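Local coordinates for protein trichosurin (Trichosurus vulpecula, PDB 2R73) that belongs to the lipocalin family, is secreted into milk as a homodimer, and probably binds and carries small molecules, at residues L24-H29 and F129-N134; R48-N53 and L66-G71. The protein carries 1 engineered substitution. One frame throughout, in Å; residues are numbered along the deposited sequence.

Interaction 1. Residues L24-H29 and F129-N134; sequences LSRHWH and FGRTPN
Arg131 lays its CD over one face of the Trp28 indole, 3.7 Å from the centroid of the six-membered ring, and in this CH-π contact lies a hallmark of the lipocalin fold: a tryptophan at the entrance to the first strand of the barrel, covered by an arginine that follows the last of the eight barrel strands. The arginine chain bends at chi2 (-60°) and again at chi3 (-74°), which brings its methylenes back across the indole. The guanidinium runs on past the ring, its plane steeply inclined to it, and its cation-π attraction is at most weak. Phe129 adds its CB, 3.8 Å from Trp28 CE3. Beside the indole, His29 and Gly130 form an antiparallel hydrogen-bonded pair: Gly130 N to His29 O spans 2.9 Å, whereas the return bond from His29 N to Gly130 O is weak. The imidazole of His29 carries Pro133 on one face, with CD 3.6 Å from the ring centroid. With an alanine at His29, Pro133 would probably lose the flat ring it rests against, leaving the turn after the strand less firmly packed. Further out, Arg26 sets its CG over one face of the Arg131 guanidinium; NH1 of Arg26 comes within 3.1 Å of NH2 of Arg131, two like charges without a bond, while Arg26 NE donates to Glu22 O. What fixes the rotation of the indole is its own nitrogen: Trp28 NE1 donates to Leu24 O at 2.7 Å, almost straight at 166°, and the Arg26 amide reaches that same oxygen from the same face of its carbonyl plane.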
# COMPACT_ATOMS: atom_id res chain seq x y z
N LEU A 24 -14.08 15.07 4.04
CA LEU A 24 -12.77 15.38 3.47
C LEU A 24 -12.81 16.69 2.70
O LEU A 24 -11.78 17.34 2.50
CB LEU A 24 -12.32 14.27 2.52
CG LEU A 24 -12.03 12.91 3.14
CD1 LEU A 24 -11.67 11.91 2.05
CD2 LEU A 24 -10.89 13.03 4.14
N SER A 25 -14.01 17.09 2.28
CA SER A 25 -14.17 18.32 1.53
C SER A 25 -14.16 19.56 2.42
O SER A 25 -15.21 20.13 2.72
CB SER A 25 -15.47 18.28 0.72
OG SER A 25 -15.60 19.43 -0.08
N ARG A 26 -12.97 19.96 2.85
CA ARG A 26 -12.78 21.14 3.68
C ARG A 26 -11.35 21.63 3.52
O ARG A 26 -10.64 21.21 2.60
CB ARG A 26 -13.02 20.82 5.17
CG ARG A 26 -14.43 20.41 5.52
CD ARG A 26 -14.61 18.90 5.43
NE ARG A 26 -16.01 18.48 5.49
CZ ARG A 26 -16.83 18.72 6.51
NH1 ARG A 26 -16.39 19.38 7.58
NH2 ARG A 26 -18.08 18.28 6.46
N HIS A 27 -10.92 22.52 4.40
CA HIS A 27 -9.56 23.02 4.35
C HIS A 27 -8.70 22.11 5.20
O HIS A 27 -9.10 21.69 6.30
CB HIS A 27 -9.50 24.46 4.87
CG HIS A 27 -10.00 25.47 3.89
ND1 HIS A 27 -11.32 25.56 3.51
CD2 HIS A 27 -9.34 26.43 3.19
CE1 HIS A 27 -11.46 26.52 2.61
NE2 HIS A 27 -10.27 27.06 2.40
N TRP A 28 -7.51 21.78 4.69
CA TRP A 28 -6.61 20.90 5.41
C TRP A 28 -5.23 21.50 5.60
O TRP A 28 -4.88 22.50 4.96
CB TRP A 28 -6.47 19.56 4.68
CG TRP A 28 -7.70 18.72 4.71
CD1 TRP A 28 -8.62 18.57 3.71
CD2 TRP A 28 -8.14 17.90 5.79
NE1 TRP A 28 -9.60 17.69 4.10
CE2 TRP A 28 -9.33 17.27 5.37
CE3 TRP A 28 -7.64 17.63 7.06
CZ2 TRP A 28 -10.03 16.38 6.19
CZ3 TRP A 28 -8.34 16.75 7.88
CH2 TRP A 28 -9.52 16.14 7.43
N HIS A 29 -4.46 20.89 6.48
CA HIS A 29 -3.10 21.34 6.77
C HIS A 29 -2.14 20.15 6.76
O HIS A 29 -2.46 19.08 7.28
CB HIS A 29 -3.07 22.03 8.15
CG HIS A 29 -3.85 23.30 8.21
ND1 HIS A 29 -3.36 24.50 7.75
CD2 HIS A 29 -5.10 23.56 8.67
CE1 HIS A 29 -4.27 25.44 7.92
NE2 HIS A 29 -5.34 24.89 8.48
N PHE A 129 -2.62 14.93 7.58
CA PHE A 129 -3.30 16.22 7.43
C PHE A 129 -4.17 16.49 8.65
O PHE A 129 -4.63 15.55 9.31
CB PHE A 129 -4.23 16.18 6.20
CG PHE A 129 -3.52 16.03 4.89
CD1 PHE A 129 -4.20 15.56 3.78
CD2 PHE A 129 -2.19 16.41 4.74
CE1 PHE A 129 -3.58 15.47 2.54
CE2 PHE A 129 -1.56 16.32 3.50
CZ PHE A 129 -2.26 15.85 2.40
N GLY A 130 -4.40 17.76 8.94
CA GLY A 130 -5.24 18.13 10.07
C GLY A 130 -6.13 19.31 9.72
O GLY A 130 -5.78 20.12 8.85
N ARG A 131 -7.28 19.42 10.38
CA ARG A 131 -8.20 20.53 10.12
C ARG A 131 -7.51 21.83 10.52
O ARG A 131 -7.80 22.90 9.98
CB ARG A 131 -9.51 20.35 10.90
CG ARG A 131 -10.33 19.14 10.45
CD ARG A 131 -10.73 19.22 8.96
NE ARG A 131 -11.80 20.18 8.71
CZ ARG A 131 -13.08 19.98 8.98
NH1 ARG A 131 -13.47 18.82 9.51
NH2 ARG A 131 -13.98 20.92 8.73
N THR A 132 -6.59 21.73 11.47
CA THR A 132 -5.83 22.88 11.96
C THR A 132 -4.37 22.63 11.63
O THR A 132 -3.95 21.49 11.45
CB THR A 132 -5.98 23.03 13.48
OG1 THR A 132 -5.51 21.83 14.13
CG2 THR A 132 -7.43 23.26 13.85
N PRO A 133 -3.56 23.70 11.55
CA PRO A 133 -2.13 23.60 11.23
C PRO A 133 -1.28 22.69 12.12
O PRO A 133 -0.08 22.55 11.90
CB PRO A 133 -1.66 25.06 11.25
CG PRO A 133 -2.64 25.74 12.15
CD PRO A 133 -3.95 25.11 11.75
N ASN A 134 -1.90 22.08 13.13
CA ASN A 134 -1.16 21.18 14.02
C ASN A 134 -2.08 20.13 14.62
O ASN A 134 -3.30 20.33 14.71
CB ASN A 134 -0.50 21.96 15.15
CG ASN A 134 0.65 21.19 15.78
OD1 ASN A 134 0.54 19.99 16.04
ND2 ASN A 134 1.76 21.87 16.03

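Interaction 2. Residues R48-N53 and L66-G71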
# COMPACT_ATOMS: atom_id res chain seq x y z
N ARG A 48 6.89 17.19 -0.97
CA ARG A 48 6.83 18.12 0.17
C ARG A 48 5.76 19.12 -0.24
O ARG A 48 6.06 20.24 -0.67
CB ARG A 48 8.18 18.84 0.35
CG ARG A 48 8.27 19.71 1.61
CD ARG A 48 9.62 20.43 1.68
NE ARG A 48 9.81 21.18 2.92
CZ ARG A 48 10.08 20.64 4.11
NH1 ARG A 48 10.18 19.33 4.24
NH2 ARG A 48 10.26 21.42 5.16
N ASN A 49 4.51 18.72 -0.13
CA ASN A 49 3.44 19.61 -0.54
C ASN A 49 2.59 20.05 0.62
O ASN A 49 2.30 19.28 1.53
CB ASN A 49 2.61 18.91 -1.62
CG ASN A 49 3.47 18.45 -2.77
OD1 ASN A 49 4.28 19.22 -3.28
ND2 ASN A 49 3.30 17.21 -3.20
N PHE A 50 2.20 21.32 0.60
CA PHE A 50 1.39 21.88 1.67
C PHE A 50 -0.05 21.97 1.21
O PHE A 50 -0.41 22.86 0.45
CB PHE A 50 1.93 23.26 2.03
CG PHE A 50 3.42 23.29 2.20
CD1 PHE A 50 4.03 22.57 3.22
CD2 PHE A 50 4.22 23.97 1.30
CE1 PHE A 50 5.41 22.53 3.33
CE2 PHE A 50 5.61 23.94 1.41
CZ PHE A 50 6.20 23.21 2.43
N ILE A 51 -0.87 21.03 1.68
CA ILE A 51 -2.28 21.01 1.31
C ILE A 51 -3.03 22.27 1.74
O ILE A 51 -2.84 22.79 2.84
CB ILE A 51 -2.99 19.77 1.92
CG1 ILE A 51 -4.42 19.68 1.39
CG2 ILE A 51 -3.02 19.86 3.42
CD1 ILE A 51 -4.50 19.60 -0.11
N GLN A 52 -3.87 22.79 0.84
CA GLN A 52 -4.68 23.97 1.13
C GLN A 52 -6.10 23.48 1.42
O GLN A 52 -6.67 23.80 2.46
CB GLN A 52 -4.67 24.93 -0.06
CG GLN A 52 -3.31 25.57 -0.31
CD GLN A 52 -2.75 26.22 0.94
OE1 GLN A 52 -3.40 27.07 1.56
NE2 GLN A 52 -1.54 25.83 1.33
N ASN A 53 -6.66 22.70 0.49
CA ASN A 53 -8.00 22.15 0.66
C ASN A 53 -8.28 21.00 -0.29
O ASN A 53 -7.56 20.80 -1.27
CB ASN A 53 -9.07 23.24 0.47
CG ASN A 53 -9.16 23.74 -0.96
OD1 ASN A 53 -9.70 23.07 -1.84
ND2 ASN A 53 -8.62 24.93 -1.21
N LEU A 66 0.17 23.81 -2.27
CA LEU A 66 1.18 24.82 -2.51
C LEU A 66 2.48 24.04 -2.33
O LEU A 66 2.61 23.22 -1.42
CB LEU A 66 1.08 25.96 -1.48
CG LEU A 66 0.00 27.02 -1.75
CD1 LEU A 66 0.15 28.16 -0.74
CD2 LEU A 66 0.16 27.56 -3.17
N THR A 67 3.43 24.25 -3.23
CA THR A 67 4.70 23.56 -3.15
C THR A 67 5.78 24.55 -3.54
O THR A 67 5.64 25.26 -4.54
CB THR A 67 4.75 22.32 -4.10
OG1 THR A 67 5.89 21.51 -3.79
CG2 THR A 67 4.83 22.75 -5.56
N ARG A 68 6.84 24.62 -2.75
CA ARG A 68 7.92 25.54 -3.05
C ARG A 68 8.88 24.88 -4.03
O ARG A 68 9.53 23.88 -3.70
CB ARG A 68 8.64 25.95 -1.77
CG ARG A 68 9.76 26.95 -2.01
CD ARG A 68 10.47 27.37 -0.72
NE ARG A 68 9.73 28.38 0.04
CZ ARG A 68 8.89 28.11 1.03
NH1 ARG A 68 8.67 26.85 1.41
NH2 ARG A 68 8.27 29.10 1.66
N LYS A 69 8.96 25.41 -5.24
CA LYS A 69 9.85 24.86 -6.26
C LYS A 69 10.77 25.97 -6.75
O LYS A 69 10.31 27.08 -7.02
CB LYS A 69 9.03 24.31 -7.44
CG LYS A 69 8.31 22.99 -7.15
CD LYS A 69 9.28 21.80 -7.10
CE LYS A 69 8.54 20.48 -6.93
NZ LYS A 69 7.82 20.39 -5.64
N ASN A 70 12.06 25.66 -6.84
CA ASN A 70 13.05 26.62 -7.30
C ASN A 70 13.00 27.94 -6.55
O ASN A 70 13.15 29.01 -7.15
CB ASN A 70 12.87 26.89 -8.79
CG ASN A 70 12.96 25.64 -9.63
OD1 ASN A 70 13.92 24.88 -9.51
ND2 ASN A 70 11.96 25.41 -10.47
N GLY A 71 12.75 27.88 -5.25
CA GLY A 71 12.71 29.11 -4.47
C GLY A 71 11.39 29.59 -3.93
O GLY A 71 11.31 30.01 -2.78
O HOH W 1 9.56 23.52 1.17
O HOH W 2 8.16 22.04 -1.13
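Asn49 and Thr67 run alongside each other, and their polar ends meet directly: Thr67 OG1 donates to Asn49 OD1 at 2.8 Å, close to the line of the amide C=O. The threonine hydroxyl stands anti to its backbone nitrogen (chi1 -168°), a setting that turns it toward the amide. Lys69 NZ adds a weak bond to the same OG1, while Asn49 ND2 donates to Pro46 O, so both ends of the amide are engaged and its flip is fixed.

On the other face of the hairpin, the side chains of Gln52 and Leu66 run across one another. A bend at chi2 (-53°) folds the glutamine back, setting its NE2 3.5 Å from Leu66 CD1 and 3.3 Å from Phe50 O, to which it donates from above the carbonyl plane. Leu66 N approaches this oxygen from the opposite face at 2.9 Å, so two donors grip it. The Phe50-Leu66 antiparallel pair is completed by Phe50 N and Leu66 O at 2.8 Å. CD2 of Phe50 comes within 3.2 Å of Leu66 O; the ring is stacked with His165 and has at its edge a water that accepts from Arg48 NE (2.9 Å) and, weakly, from Arg68 NH1, an uncharged bridge between two like charges. Arg48 NH1 donates to Ile41 O. Just beyond, Gln52 and Asn53 both face Phe64 in a classic beta bulge.

The contact pairs the open end of the hairpin of strands 50-57 and 60-69, away from its turn. Thr67 passes the sheet on to Ile74 of strand 72-82, Leu66 touches Cys166 of the Cys73-Cys166 disulfide, and on the other flank Thr30 of strand 29-35 uses OG1 to hold Asn49 O and Ile51 N.

Both contacts are partly buried and belong to one antiparallel sheet, but they join it differently. Interaction 1 brings together chain regions 100 residues apart, where strand 29-35 meets strand 121-130, and relies on an indole, an imidazole and cationic chains; interaction 2 is a local hairpin contact, nested inside that long loop, held by backbone bonds, amide and hydroxyl groups and water. Their exposed parts differ likewise: His27, Thr132 and Pro133 give the first an exposed margin, whereas the touching residues of the second are all buried or partly so. Strand 50-57 connects them directly: Trp28 N probably bonds to Gln52 O at 3.1 Å, and Ile51 CG2 packs against the Trp28-His29 backbone.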